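Metallopeptidase containing co-catalytic metalloactive site (Shewanella denitrificans OS217, PDB 3B2Y) probably acts as a zinc-dependent metallocarboxypeptidase of the M14 family, and carries a nickel ion at its metal site in this crystal. Local coordinates at residues L69-G74 with V101-L106; M86-R91 with R256-S261; L174-Y179 with P248-F253; Y181-T186 with N224-S229. One frame throughout, in Å; residues are numbered along the deposited sequence.

Interaction 1 (L69-G74 with V101-L106); sequences LLISSG and VNLSLL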
loop_
_atom_site.group_PDB
_atom_site.type_symbol
_atom_site.label_atom_id
_atom_site.label_comp_id
_atom_site.label_asym_id
_atom_site.label_seq_id
_atom_site.Cartn_x
_atom_site.Cartn_y
_atom_site.Cartn_z
ATOM N N LEU A 69 -0.888 9.715 9.152
ATOM C CA LEU A 69 -1.264 8.482 8.493
ATOM C C LEU A 69 -0.318 8.324 7.306
ATOM O O LEU A 69 0.106 9.333 6.691
ATOM C CB LEU A 69 -2.683 8.497 7.959
ATOM C CG LEU A 69 -3.832 8.814 8.890
ATOM C CD1 LEU A 69 -5.130 8.802 8.052
ATOM C CD2 LEU A 69 -3.910 7.866 10.065
ATOM N N LEU A 70 0.025 7.089 7.054
ATOM C CA LEU A 70 0.839 6.654 5.955
ATOM C C LEU A 70 0.055 5.676 5.097
ATOM O O LEU A 70 -0.509 4.726 5.599
ATOM C CB LEU A 70 2.121 6.023 6.492
ATOM C CG LEU A 70 3.096 5.438 5.452
ATOM C CD1 LEU A 70 3.606 6.557 4.524
ATOM C CD2 LEU A 70 4.263 4.716 6.184
ATOM N N ILE A 71 0.109 5.831 3.776
ATOM C CA ILE A 71 -0.379 4.823 2.840
ATOM C C ILE A 71 0.799 4.478 1.912
ATOM O O ILE A 71 1.525 5.375 1.443
ATOM C CB ILE A 71 -1.559 5.339 1.943
ATOM C CG1 ILE A 71 -2.721 5.825 2.798
ATOM C CG2 ILE A 71 -2.091 4.246 1.005
ATOM C CD1 ILE A 71 -3.740 6.652 1.974
ATOM N N SER A 72 1.046 3.179 1.794
ATOM C CA SER A 72 2.108 2.669 0.981
ATOM C C SER A 72 1.599 1.609 0.014
ATOM O O SER A 72 0.581 0.954 0.221
ATOM C CB SER A 72 3.211 2.077 1.861
ATOM O OG SER A 72 2.696 0.985 2.633
ATOM N N SER A 73 2.355 1.411 -1.050
ATOM C CA SER A 73 2.037 0.342 -1.981
ATOM C C SER A 73 3.262 0.041 -2.799
ATOM O O SER A 73 4.352 0.615 -2.552
ATOM C CB SER A 73 0.883 0.760 -2.885
ATOM O OG SER A 73 0.357 -0.326 -3.630
ATOM N N GLY A 74 3.057 -0.804 -3.802
ATOM C CA GLY A 74 4.102 -1.163 -4.777
ATOM C C GLY A 74 5.325 -1.828 -4.175
ATOM O O GLY A 74 6.400 -1.659 -4.671
ATOM N N VAL A 101 -5.385 16.186 8.347
ATOM C CA VAL A 101 -4.530 15.010 8.493
ATOM C C VAL A 101 -3.147 15.249 7.917
ATOM O O VAL A 101 -2.990 15.903 6.865
ATOM C CB VAL A 101 -5.223 13.755 7.886
ATOM C CG1 VAL A 101 -5.419 13.935 6.391
ATOM C CG2 VAL A 101 -4.437 12.426 8.194
ATOM N N ASN A 102 -2.128 14.741 8.599
ATOM C CA ASN A 102 -0.779 14.704 8.002
ATOM C C ASN A 102 -0.717 13.421 7.212
ATOM O O ASN A 102 -0.495 12.369 7.772
ATOM C CB ASN A 102 0.281 14.742 9.087
ATOM C CG ASN A 102 0.200 15.974 9.931
ATOM O OD1 ASN A 102 0.136 17.094 9.402
ATOM N ND2 ASN A 102 0.265 15.793 11.261
ATOM N N LEU A 103 -1.034 13.473 5.935
ATOM C CA LEU A 103 -1.071 12.230 5.130
ATOM C C LEU A 103 0.269 12.093 4.429
ATOM O O LEU A 103 0.760 13.047 3.813
ATOM C CB LEU A 103 -2.229 12.211 4.133
ATOM C CG LEU A 103 -2.444 10.942 3.261
ATOM C CD1 LEU A 103 -2.566 9.684 4.144
ATOM C CD2 LEU A 103 -3.694 11.045 2.437
ATOM N N SER A 104 0.893 10.944 4.640
ATOM C CA SER A 104 2.134 10.587 3.938
ATOM C C SER A 104 1.863 9.472 2.957
ATOM O O SER A 104 1.029 8.631 3.210
ATOM C CB SER A 104 3.162 10.243 4.981
ATOM O OG SER A 104 3.478 11.409 5.792
ATOM N N LEU A 105 2.538 9.507 1.805
ATOM C CA LEU A 105 2.302 8.548 0.701
ATOM C C LEU A 105 3.633 7.971 0.192
ATOM O O LEU A 105 4.597 8.683 0.046
ATOM C CB LEU A 105 1.594 9.262 -0.435
ATOM C CG LEU A 105 0.282 9.941 -0.082
ATOM C CD1 LEU A 105 -0.117 10.893 -1.195
ATOM C CD2 LEU A 105 -0.767 8.882 0.188
ATOM N N LEU A 106 3.711 6.667 0.095
ATOM C CA LEU A 106 4.887 5.905 -0.374
ATOM C C LEU A 106 4.356 5.007 -1.527
ATOM O O LEU A 106 4.038 3.853 -1.354
ATOM C CB LEU A 106 5.487 5.140 0.814
ATOM C CG LEU A 106 6.832 4.480 0.789
ATOM C CD1 LEU A 106 7.943 5.547 0.672
ATOM C CD2 LEU A 106 7.001 3.755 2.127
#

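Interaction 2 (M86-R91 with R256-S261); sequences MLHFLR and RVQANS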
loop_
_atom_site.group_PDB
_atom_site.type_symbol
_atom_site.label_atom_id
_atom_site.label_comp_id
_atom_site.label_asym_id
_atom_site.label_seq_id
_atom_site.Cartn_x
_atom_site.Cartn_y
_atom_site.Cartn_z
HETATM N N MSE A 86 -3.506 4.230 -5.829
HETATM C CA MSE A 86 -3.148 5.476 -5.158
HETATM C C MSE A 86 -3.243 6.694 -6.042
HETATM O O MSE A 86 -3.661 7.749 -5.614
HETATM C CB MSE A 86 -1.762 5.381 -4.545
HETATM C CG MSE A 86 -1.584 6.423 -3.415
HETATM SE SE MSE A 86 0.164 6.222 -2.585
HETATM C CE MSE A 86 -0.025 4.271 -2.181
ATOM N N LEU A 87 -2.808 6.566 -7.283
ATOM C CA LEU A 87 -2.936 7.639 -8.244
ATOM C C LEU A 87 -4.394 8.032 -8.494
ATOM O O LEU A 87 -4.713 9.232 -8.623
ATOM C CB LEU A 87 -2.210 7.265 -9.530
ATOM C CG LEU A 87 -1.984 8.294 -10.605
ATOM C CD1 LEU A 87 -1.417 9.593 -10.025
ATOM C CD2 LEU A 87 -1.010 7.651 -11.583
ATOM N N HIS A 88 -5.289 7.039 -8.540
ATOM C CA HIS A 88 -6.723 7.254 -8.698
ATOM C C HIS A 88 -7.270 8.015 -7.477
ATOM O O HIS A 88 -7.976 9.014 -7.603
ATOM C CB HIS A 88 -7.427 5.879 -8.860
ATOM C CG HIS A 88 -8.894 5.963 -9.146
ATOM N ND1 HIS A 88 -9.846 5.855 -8.149
ATOM C CD2 HIS A 88 -9.575 6.157 -10.297
ATOM C CE1 HIS A 88 -11.051 5.972 -8.682
ATOM N NE2 HIS A 88 -10.915 6.159 -9.982
ATOM N N PHE A 89 -6.792 7.598 -6.311
ATOM C CA PHE A 89 -7.147 8.190 -5.029
ATOM C C PHE A 89 -6.722 9.657 -4.992
ATOM O O PHE A 89 -7.524 10.507 -4.704
ATOM C CB PHE A 89 -6.511 7.368 -3.929
ATOM C CG PHE A 89 -6.679 7.923 -2.579
ATOM C CD1 PHE A 89 -7.922 7.970 -2.008
ATOM C CD2 PHE A 89 -5.580 8.380 -1.872
ATOM C CE1 PHE A 89 -8.082 8.496 -0.746
ATOM C CE2 PHE A 89 -5.735 8.888 -0.594
ATOM C CZ PHE A 89 -6.978 8.941 -0.045
ATOM N N LEU A 90 -5.488 9.922 -5.358
ATOM C CA LEU A 90 -4.912 11.286 -5.442
ATOM C C LEU A 90 -5.655 12.183 -6.417
ATOM O O LEU A 90 -5.910 13.370 -6.146
ATOM C CB LEU A 90 -3.457 11.221 -5.873
ATOM C CG LEU A 90 -2.552 10.602 -4.823
ATOM C CD1 LEU A 90 -1.128 10.676 -5.285
ATOM C CD2 LEU A 90 -2.731 11.233 -3.448
ATOM N N ARG A 91 -6.055 11.612 -7.541
ATOM C CA ARG A 91 -6.852 12.387 -8.496
ATOM C C ARG A 91 -8.143 12.907 -7.872
ATOM O O ARG A 91 -8.611 13.970 -8.269
ATOM C CB ARG A 91 -7.129 11.594 -9.787
ATOM C CG ARG A 91 -5.903 11.382 -10.637
ATOM C CD ARG A 91 -6.224 11.225 -12.098
ATOM N NE ARG A 91 -4.991 10.987 -12.842
ATOM C CZ ARG A 91 -4.909 10.434 -14.055
ATOM N NH1 ARG A 91 -5.995 10.014 -14.704
ATOM N NH2 ARG A 91 -3.712 10.273 -14.608
ATOM N N ARG A 256 -9.946 -3.226 -9.679
ATOM C CA ARG A 256 -8.995 -3.349 -8.570
ATOM C C ARG A 256 -8.446 -2.004 -8.199
ATOM O O ARG A 256 -8.313 -1.732 -7.028
ATOM C CB ARG A 256 -7.831 -4.293 -8.916
ATOM C CG ARG A 256 -8.216 -5.801 -8.783
ATOM C CD ARG A 256 -7.641 -6.621 -9.920
ATOM N NE ARG A 256 -6.200 -6.480 -9.988
ATOM C CZ ARG A 256 -5.461 -6.851 -11.031
ATOM N NH1 ARG A 256 -6.026 -7.436 -12.067
ATOM N NH2 ARG A 256 -4.174 -6.597 -11.073
ATOM N N VAL A 257 -8.265 -1.159 -9.200
ATOM C CA VAL A 257 -7.803 0.215 -9.013
ATOM C C VAL A 257 -8.830 0.956 -8.204
ATOM O O VAL A 257 -8.481 1.587 -7.199
ATOM C CB VAL A 257 -7.545 0.902 -10.374
ATOM C CG1 VAL A 257 -7.311 2.390 -10.183
ATOM C CG2 VAL A 257 -6.322 0.227 -11.090
ATOM N N GLN A 258 -10.099 0.785 -8.580
ATOM C CA GLN A 258 -11.211 1.393 -7.864
ATOM C C GLN A 258 -11.332 0.924 -6.420
ATOM O O GLN A 258 -11.542 1.743 -5.532
ATOM C CB GLN A 258 -12.535 1.190 -8.629
ATOM C CG GLN A 258 -12.578 2.030 -9.895
ATOM C CD GLN A 258 -13.682 1.584 -10.865
ATOM O OE1 GLN A 258 -14.096 0.414 -10.886
ATOM N NE2 GLN A 258 -14.173 2.526 -11.653
ATOM N N ALA A 259 -11.208 -0.378 -6.188
ATOM C CA ALA A 259 -11.290 -0.959 -4.873
ATOM C C ALA A 259 -10.161 -0.467 -3.938
ATOM O O ALA A 259 -10.425 -0.151 -2.772
ATOM C CB ALA A 259 -11.307 -2.498 -4.946
ATOM N N ASN A 260 -8.937 -0.459 -4.438
ATOM C CA ASN A 260 -7.765 0.123 -3.719
ATOM C C ASN A 260 -7.992 1.582 -3.307
ATOM O O ASN A 260 -7.807 1.948 -2.134
ATOM C CB ASN A 260 -6.517 0.005 -4.574
ATOM C CG ASN A 260 -5.836 -1.356 -4.413
ATOM O OD1 ASN A 260 -5.082 -1.571 -3.468
ATOM N ND2 ASN A 260 -6.102 -2.268 -5.322
ATOM N N SER A 261 -8.466 2.372 -4.245
ATOM C CA SER A 261 -8.790 3.773 -3.994
ATOM C C SER A 261 -9.875 3.905 -2.912
ATOM O O SER A 261 -9.795 4.784 -2.068
ATOM C CB SER A 261 -9.206 4.448 -5.322
ATOM O OG SER A 261 -9.416 5.844 -5.142
#

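Interaction 3 (L174-Y179 with P248-F253); sequences LMNETY and PGQEDF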
loop_
_atom_site.group_PDB
_atom_site.type_symbol
_atom_site.label_atom_id
_atom_site.label_comp_id
_atom_site.label_asym_id
_atom_site.label_seq_id
_atom_site.Cartn_x
_atom_site.Cartn_y
_atom_site.Cartn_z
ATOM N N LEU A 174 -3.308 -14.428 -7.654
ATOM C CA LEU A 174 -4.029 -15.586 -8.125
ATOM C C LEU A 174 -5.450 -15.684 -7.558
ATOM O O LEU A 174 -6.259 -16.538 -7.973
ATOM C CB LEU A 174 -3.182 -16.834 -7.801
ATOM C CG LEU A 174 -1.789 -16.947 -8.395
ATOM C CD1 LEU A 174 -1.219 -18.348 -8.170
ATOM C CD2 LEU A 174 -1.728 -16.581 -9.888
HETATM N N MSE A 175 -5.802 -14.778 -6.655
HETATM C CA MSE A 175 -7.108 -14.829 -5.964
HETATM C C MSE A 175 -8.214 -14.224 -6.819
HETATM O O MSE A 175 -7.939 -13.354 -7.654
HETATM C CB MSE A 175 -7.053 -14.059 -4.628
HETATM C CG MSE A 175 -6.347 -14.798 -3.533
HETATM SE SE MSE A 175 -7.404 -16.320 -2.989
HETATM C CE MSE A 175 -8.609 -15.380 -1.766
ATOM N N ASN A 176 -9.445 -14.708 -6.631
ATOM C CA ASN A 176 -10.666 -14.008 -7.111
ATOM C C ASN A 176 -11.468 -13.274 -6.024
ATOM O O ASN A 176 -12.349 -12.481 -6.349
ATOM C CB ASN A 176 -11.614 -14.978 -7.824
ATOM C CG ASN A 176 -11.107 -15.375 -9.188
ATOM O OD1 ASN A 176 -11.367 -14.681 -10.182
ATOM N ND2 ASN A 176 -10.341 -16.454 -9.236
ATOM N N GLU A 177 -11.141 -13.538 -4.758
ATOM C CA GLU A 177 -11.821 -13.000 -3.599
ATOM C C GLU A 177 -10.882 -12.065 -2.849
ATOM O O GLU A 177 -9.659 -12.152 -3.017
ATOM C CB GLU A 177 -12.235 -14.150 -2.674
ATOM C CG GLU A 177 -13.394 -15.004 -3.186
ATOM C CD GLU A 177 -13.434 -16.357 -2.509
ATOM O OE1 GLU A 177 -12.345 -16.880 -2.132
ATOM O OE2 GLU A 177 -14.546 -16.917 -2.387
ATOM N N THR A 178 -11.459 -11.159 -2.051
ATOM C CA THR A 178 -10.685 -10.186 -1.311
ATOM C C THR A 178 -10.577 -10.424 0.215
ATOM O O THR A 178 -11.389 -11.126 0.859
ATOM C CB THR A 178 -11.248 -8.776 -1.581
ATOM O OG1 THR A 178 -10.322 -7.779 -1.160
ATOM C CG2 THR A 178 -12.603 -8.589 -0.822
ATOM N N TYR A 179 -9.552 -9.790 0.808
ATOM C CA TYR A 179 -9.408 -9.891 2.250
ATOM C C TYR A 179 -8.476 -8.796 2.710
ATOM O O TYR A 179 -7.951 -8.068 1.888
ATOM C CB TYR A 179 -8.947 -11.301 2.704
ATOM C CG TYR A 179 -7.627 -11.735 2.149
ATOM C CD1 TYR A 179 -7.523 -12.259 0.864
ATOM C CD2 TYR A 179 -6.467 -11.637 2.915
ATOM C CE1 TYR A 179 -6.298 -12.668 0.345
ATOM C CE2 TYR A 179 -5.241 -12.078 2.419
ATOM C CZ TYR A 179 -5.157 -12.580 1.127
ATOM O OH TYR A 179 -3.930 -12.977 0.633
ATOM N N PRO A 248 -7.972 -9.066 -5.383
ATOM C CA PRO A 248 -7.757 -10.275 -6.178
ATOM C C PRO A 248 -7.210 -9.978 -7.571
ATOM O O PRO A 248 -7.864 -9.264 -8.348
ATOM C CB PRO A 248 -9.158 -10.868 -6.298
ATOM C CG PRO A 248 -10.100 -9.719 -6.037
ATOM C CD PRO A 248 -9.393 -8.699 -5.270
ATOM N N GLY A 249 -6.060 -10.551 -7.903
ATOM C CA GLY A 249 -5.409 -10.243 -9.184
ATOM C C GLY A 249 -6.046 -10.858 -10.422
ATOM O O GLY A 249 -5.722 -10.477 -11.580
ATOM N N GLN A 250 -6.918 -11.840 -10.196
ATOM C CA GLN A 250 -7.608 -12.514 -11.286
ATOM C C GLN A 250 -8.877 -11.800 -11.694
ATOM O O GLN A 250 -9.600 -12.295 -12.528
ATOM C CB GLN A 250 -7.909 -13.974 -10.902
ATOM C CG GLN A 250 -6.632 -14.789 -10.821
ATOM C CD GLN A 250 -5.836 -14.679 -12.097
ATOM O OE1 GLN A 250 -6.330 -15.042 -13.177
ATOM N NE2 GLN A 250 -4.614 -14.136 -12.000
ATOM N N GLU A 251 -9.140 -10.648 -11.088
ATOM C CA GLU A 251 -10.283 -9.833 -11.403
ATOM C C GLU A 251 -9.872 -8.635 -12.279
ATOM O O GLU A 251 -8.704 -8.491 -12.623
ATOM C CB GLU A 251 -10.986 -9.406 -10.098
ATOM C CG GLU A 251 -12.049 -10.423 -9.646
ATOM C CD GLU A 251 -13.321 -10.400 -10.526
ATOM O OE1 GLU A 251 -13.239 -10.705 -11.736
ATOM O OE2 GLU A 251 -14.416 -10.066 -10.009
ATOM N N ASP A 252 -10.866 -7.856 -12.716
ATOM C CA ASP A 252 -10.667 -6.745 -13.643
ATOM C C ASP A 252 -9.754 -5.642 -13.033
ATOM O O ASP A 252 -9.993 -5.179 -11.930
ATOM C CB ASP A 252 -12.034 -6.164 -14.070
ATOM C CG ASP A 252 -11.902 -4.915 -14.930
ATOM O OD1 ASP A 252 -11.733 -5.046 -16.160
ATOM O OD2 ASP A 252 -11.955 -3.788 -14.376
ATOM N N PHE A 253 -8.740 -5.245 -13.791
ATOM C CA PHE A 253 -7.722 -4.353 -13.297
ATOM C C PHE A 253 -8.315 -3.045 -12.846
ATOM O O PHE A 253 -8.025 -2.580 -11.772
ATOM C CB PHE A 253 -6.642 -4.100 -14.368
ATOM C CG PHE A 253 -5.483 -3.296 -13.862
ATOM C CD1 PHE A 253 -4.564 -3.855 -12.992
ATOM C CD2 PHE A 253 -5.364 -1.950 -14.177
ATOM C CE1 PHE A 253 -3.513 -3.117 -12.502
ATOM C CE2 PHE A 253 -4.304 -1.196 -13.680
ATOM C CZ PHE A 253 -3.395 -1.765 -12.839
#

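Interaction 4 (Y181-T186 with N224-S229); sequences YSFEPT and NHFDTS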
loop_
_atom_site.group_PDB
_atom_site.type_symbol
_atom_site.label_atom_id
_atom_site.label_comp_id
_atom_site.label_asym_id
_atom_site.label_seq_id
_atom_site.Cartn_x
_atom_site.Cartn_y
_atom_site.Cartn_z
ATOM N N TYR A 181 -5.527 -7.926 5.947
ATOM C CA TYR A 181 -4.804 -8.152 7.198
ATOM C C TYR A 181 -5.009 -6.948 8.097
ATOM O O TYR A 181 -4.918 -5.833 7.634
ATOM C CB TYR A 181 -3.307 -8.214 6.934
ATOM C CG TYR A 181 -2.816 -9.379 6.146
ATOM C CD1 TYR A 181 -2.768 -9.347 4.755
ATOM C CD2 TYR A 181 -2.339 -10.494 6.790
ATOM C CE1 TYR A 181 -2.281 -10.402 4.049
ATOM C CE2 TYR A 181 -1.828 -11.548 6.100
ATOM C CZ TYR A 181 -1.799 -11.518 4.738
ATOM O OH TYR A 181 -1.299 -12.630 4.068
ATOM N N SER A 182 -5.210 -7.128 9.383
ATOM C CA SER A 182 -5.353 -5.965 10.254
ATOM C C SER A 182 -4.641 -6.150 11.601
ATOM O O SER A 182 -4.462 -7.263 12.061
ATOM C CB SER A 182 -6.847 -5.631 10.456
ATOM O OG SER A 182 -7.394 -6.380 11.476
ATOM N N PHE A 183 -4.275 -5.029 12.216
ATOM C CA PHE A 183 -3.616 -4.960 13.535
ATOM C C PHE A 183 -4.315 -3.845 14.328
ATOM O O PHE A 183 -4.386 -2.704 13.885
ATOM C CB PHE A 183 -2.114 -4.659 13.398
ATOM C CG PHE A 183 -1.360 -5.577 12.422
ATOM C CD1 PHE A 183 -1.501 -5.429 11.038
ATOM C CD2 PHE A 183 -0.546 -6.561 12.886
ATOM C CE1 PHE A 183 -0.821 -6.251 10.162
ATOM C CE2 PHE A 183 0.114 -7.373 12.018
ATOM C CZ PHE A 183 -0.021 -7.206 10.656
ATOM N N GLU A 184 -4.879 -4.206 15.477
ATOM C CA GLU A 184 -5.408 -3.247 16.451
ATOM C C GLU A 184 -4.954 -3.698 17.825
ATOM O O GLU A 184 -4.766 -4.906 18.051
ATOM C CB GLU A 184 -6.950 -3.191 16.435
ATOM C CG GLU A 184 -7.533 -2.931 15.030
ATOM C CD GLU A 184 -9.018 -2.592 15.045
ATOM O OE1 GLU A 184 -9.488 -1.935 16.000
ATOM O OE2 GLU A 184 -9.729 -2.993 14.098
ATOM N N PRO A 185 -4.828 -2.754 18.774
ATOM C CA PRO A 185 -4.468 -3.127 20.145
ATOM C C PRO A 185 -5.697 -3.574 20.947
ATOM O O PRO A 185 -6.013 -2.989 21.973
ATOM C CB PRO A 185 -3.876 -1.828 20.703
ATOM C CG PRO A 185 -4.709 -0.763 20.055
ATOM C CD PRO A 185 -5.008 -1.302 18.645
ATOM N N THR A 186 -6.359 -4.620 20.470
ATOM C CA THR A 186 -7.582 -5.141 21.048
ATOM C C THR A 186 -7.561 -6.641 20.778
ATOM O O THR A 186 -6.779 -7.101 19.929
ATOM C CB THR A 186 -8.872 -4.480 20.412
ATOM O OG1 THR A 186 -8.944 -4.757 19.009
ATOM C CG2 THR A 186 -8.889 -2.968 20.621
ATOM N N ASN A 224 -3.992 -9.444 13.519
ATOM C CA ASN A 224 -2.853 -9.439 14.420
ATOM C C ASN A 224 -1.900 -10.592 14.169
ATOM O O ASN A 224 -1.357 -11.165 15.101
ATOM C CB ASN A 224 -3.285 -9.398 15.887
ATOM C CG ASN A 224 -3.595 -7.973 16.376
ATOM O OD1 ASN A 224 -3.291 -6.992 15.707
ATOM N ND2 ASN A 224 -4.164 -7.875 17.554
ATOM N N HIS A 225 -1.682 -10.890 12.897
ATOM C CA HIS A 225 -0.704 -11.892 12.489
ATOM C C HIS A 225 0.642 -11.165 12.220
ATOM O O HIS A 225 0.799 -10.541 11.213
ATOM C CB HIS A 225 -1.190 -12.579 11.209
ATOM C CG HIS A 225 -0.176 -13.497 10.586
ATOM N ND1 HIS A 225 -0.040 -14.820 10.957
ATOM C CD2 HIS A 225 0.749 -13.280 9.608
ATOM C CE1 HIS A 225 0.921 -15.380 10.235
ATOM N NE2 HIS A 225 1.424 -14.465 9.417
ATOM N N PHE A 226 1.570 -11.257 13.145
ATOM C CA PHE A 226 2.867 -10.619 12.991
ATOM C C PHE A 226 3.881 -11.447 12.227
ATOM O O PHE A 226 4.005 -12.614 12.407
ATOM C CB PHE A 226 3.420 -10.150 14.307
ATOM C CG PHE A 226 2.657 -9.039 14.918
ATOM C CD1 PHE A 226 1.485 -9.268 15.578
ATOM C CD2 PHE A 226 3.110 -7.742 14.845
ATOM C CE1 PHE A 226 0.781 -8.247 16.128
ATOM C CE2 PHE A 226 2.401 -6.745 15.404
ATOM C CZ PHE A 226 1.239 -7.004 16.049
ATOM N N ASP A 227 4.594 -10.794 11.344
ATOM C CA ASP A 227 5.633 -11.413 10.567
ATOM C C ASP A 227 6.722 -10.354 10.391
ATOM O O ASP A 227 6.820 -9.441 11.233
ATOM C CB ASP A 227 5.050 -11.865 9.246
ATOM C CG ASP A 227 4.453 -10.734 8.460
ATOM O OD1 ASP A 227 4.466 -9.559 8.946
ATOM O OD2 ASP A 227 3.999 -11.020 7.325
ATOM N N THR A 228 7.534 -10.425 9.331
ATOM C CA THR A 228 8.619 -9.429 9.180
ATOM C C THR A 228 8.341 -8.361 8.104
ATOM O O THR A 228 9.264 -7.762 7.547
ATOM C CB THR A 228 9.999 -10.062 8.876
ATOM O OG1 THR A 228 10.017 -10.626 7.549
ATOM C CG2 THR A 228 10.362 -11.076 9.920
ATOM N N SER A 229 7.074 -8.113 7.867
ATOM C CA SER A 229 6.609 -7.186 6.868
ATOM C C SER A 229 6.801 -5.756 7.371
ATOM O O SER A 229 6.997 -5.495 8.581
ATOM C CB SER A 229 5.124 -7.416 6.615
ATOM O OG SER A 229 4.381 -7.083 7.783
HETATM O O HOH W 1 -2.695 -9.197 10.683
#

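Interaction 1 (L69-G74 with V101-L106)
L69 and V101 meet almost at right angles where these two parallel strands begin. The L69 methyl CD1 lies 3.7 Å from V101 CG2, and its CG is equally close. On the same face of the sheet, L103 reaches back toward the first strand. Its CG stands anti to the backbone N (chi1 -177°), and chi2 (55°) then swings CD1 toward L69 and I71. L103 CD1 meets L69 CB at 4.0 Å and the I71 methyl CD1 at 3.9 Å, the L103 and I71 side chains passing at a slant. I71 and L105 behave differently. They lie side by side and point the same way, with L105 CD2 4.0 Å from I71 CB.

L70, S104, S72 and L106 occupy the other face. L70 turns its CD1 over S104 and touches S104 CB at 3.7 Å. Farther along, S72 CB and L106 CB are neighbours. The S104 hydroxyl does not serve this contact; OG bonds to Q58.

Beneath the side chains runs a regular parallel ladder. L69 N donates to N102 O, and L69 O accepts from S104 N at 2.7 Å. I71 repeats the pattern with S104 O and L106 N, and S73 N closes the row on L106 O.

The strands belong to a beta-alpha-beta unit whose connecting helix is 81-92. Strand 102-106 forms the edge of the mixed sheet, and strand 68-73 is next in, beside strand 165-172. Helices 81-92 and 253-271 pack on the face of L69, I71, L103 and L105. Helix 230-236 packs on the face of L70, S72 and L106.

Interaction 2 (M86-R91 with R256-S261)
H88 and F89 carry the first helix's side of a helix-helix contact on one face of the central sheet of this M14 fold. The short segments cross at -61°, and their axes come within 8.2 Å. F89 and S261 mark the crossing, with their CA atoms 4.8 Å apart.

M86, a selenomethionine, starts the segment but turns away from the second helix segment. It packs on M264, farther along helix 253-271.

Two residues on, H88 points at the partner helix. Its CG is anti to the backbone N (chi1 -175°), which brings the imidazole alongside V257 and S261. H88 CB rests against the V257 methyl CG1 at 3.7 Å. The two side chains pass at a slant. The ring atom H88 CE1 lies 4.4 Å from Q258 CG, a looser touch.

F89, the next residue, meets the same serine. S261 OG sits 3.3 Å from F89 CA and 3.5 Å from F89 CB. The phenylalanine ring then runs on to M264 and I268. S261 is therefore wedged between two consecutive residues of helix 81-92, and its small side chain is consistent with the close approach of the two CA atoms.

N260 is bonded within its own helix, ND2 to R256 O, and to T247.

Between the two segments the polar link is one bond. S261 OG lies in the plane of the H88 imidazole, at its edge, 3.0 Å from H88 ND1, and the bond is nearly straight at 167°.

Interaction 3 (L174-Y179 with P248-F253)
A type I beta turn from P248 to E251 ends the sheet strand 242-248 and packs against the loop that leads into strand 179-183. The M175 carbonyl is the meeting point. M175 O accepts a hydrogen bond from Q250 N at 3.1 Å, and the N-H points well at it (157°). P248 CB lies 3.1 Å from the same oxygen, so ring and turn meet one carbonyl. The ring follows the loop onward. P248 CB touches N176 C at 3.3 Å, P248 CG lies near N176 O, and P248 CD lies 4.1 Å from T178 CB. An alanine here would lose CG and CD, and this would probably open a gap beside N176 and T178 and let the turn shift.

Q250 runs along the outer side. Its CG packs on L174 O at 3.4 Å. Its CB lies 3.6 Å from N176 OD1, where the two side chains pass at a slant with their amide planes 80° apart. A bend at chi2 (-54°) turns the Q250 amide along the partner loop, where NE2 bonds to V173 O, just before L174. T178 OG1 bonds to E246 O and ties the loop to the residue predicted to be catalytic. With one direct hydrogen bond and mostly carbon-to-carbonyl packing, the contact between the two segments relies on shape more than on charge.

Interaction 4 (Y181-T186 with N224-S229)
N224 meets residues 182-184 through both its backbone and its side chain. N224 N donates to S182 O at 2.7 Å in an almost straight bond (177°). Its amide then lies along the next residues. N224 ND2 gives a bond to E184 O at 3.1 Å, with that oxygen in the amide plane. N224 OD1 accepts a weak bond from E184 N. A leucine in its place would probably leave E184 O without this donor and the 184-186 loop less firmly held.

F183 fills the space beside this polar strip. Its CG stands anti to the carbonyl carbon (chi1 -51°), which sends the ring toward H225 and F226. The edge of F183 meets the face of F226 in a T-shaped stack, centroids 5.0 Å apart and planes at 72°. F183 CE2 also lies 3.3 Å from H225 O. A water links S182 O to H225 N over one face of the F183 ring.

Farther out, D227 OD1 accepts from S229 N, an Asx turn, and from S229 OG; S229 is the N-cap of helix 230-236. F226 packs on that helix. Strand 179-183 lies between strands 221-223 and 242-248, and this contact continues its pairing with 221-223 past that strand's end.

Interactions 1 and 4 reach the same mixed sheet, about 18 Å apart between centres. Interaction 1 joins its 102-106 edge to the next strand, and interaction 4 lies by the 221-223 edge. Interaction 2 packs helices 81-92 and 253-271 beside interaction 1, where L90 and M86 touch L105, I71 and S73. The centres of interactions 2 and 3 are about 15 Å apart, and R256 NH1 probably bonds to E251 O between them. Along the chain, interaction 1 crosses interaction 2, which encloses interaction 3, and that in turn encloses interaction 4. The four contacts join segments far apart in the chain within one domain, which also holds the nickel ion bound by H76, E79 and H170.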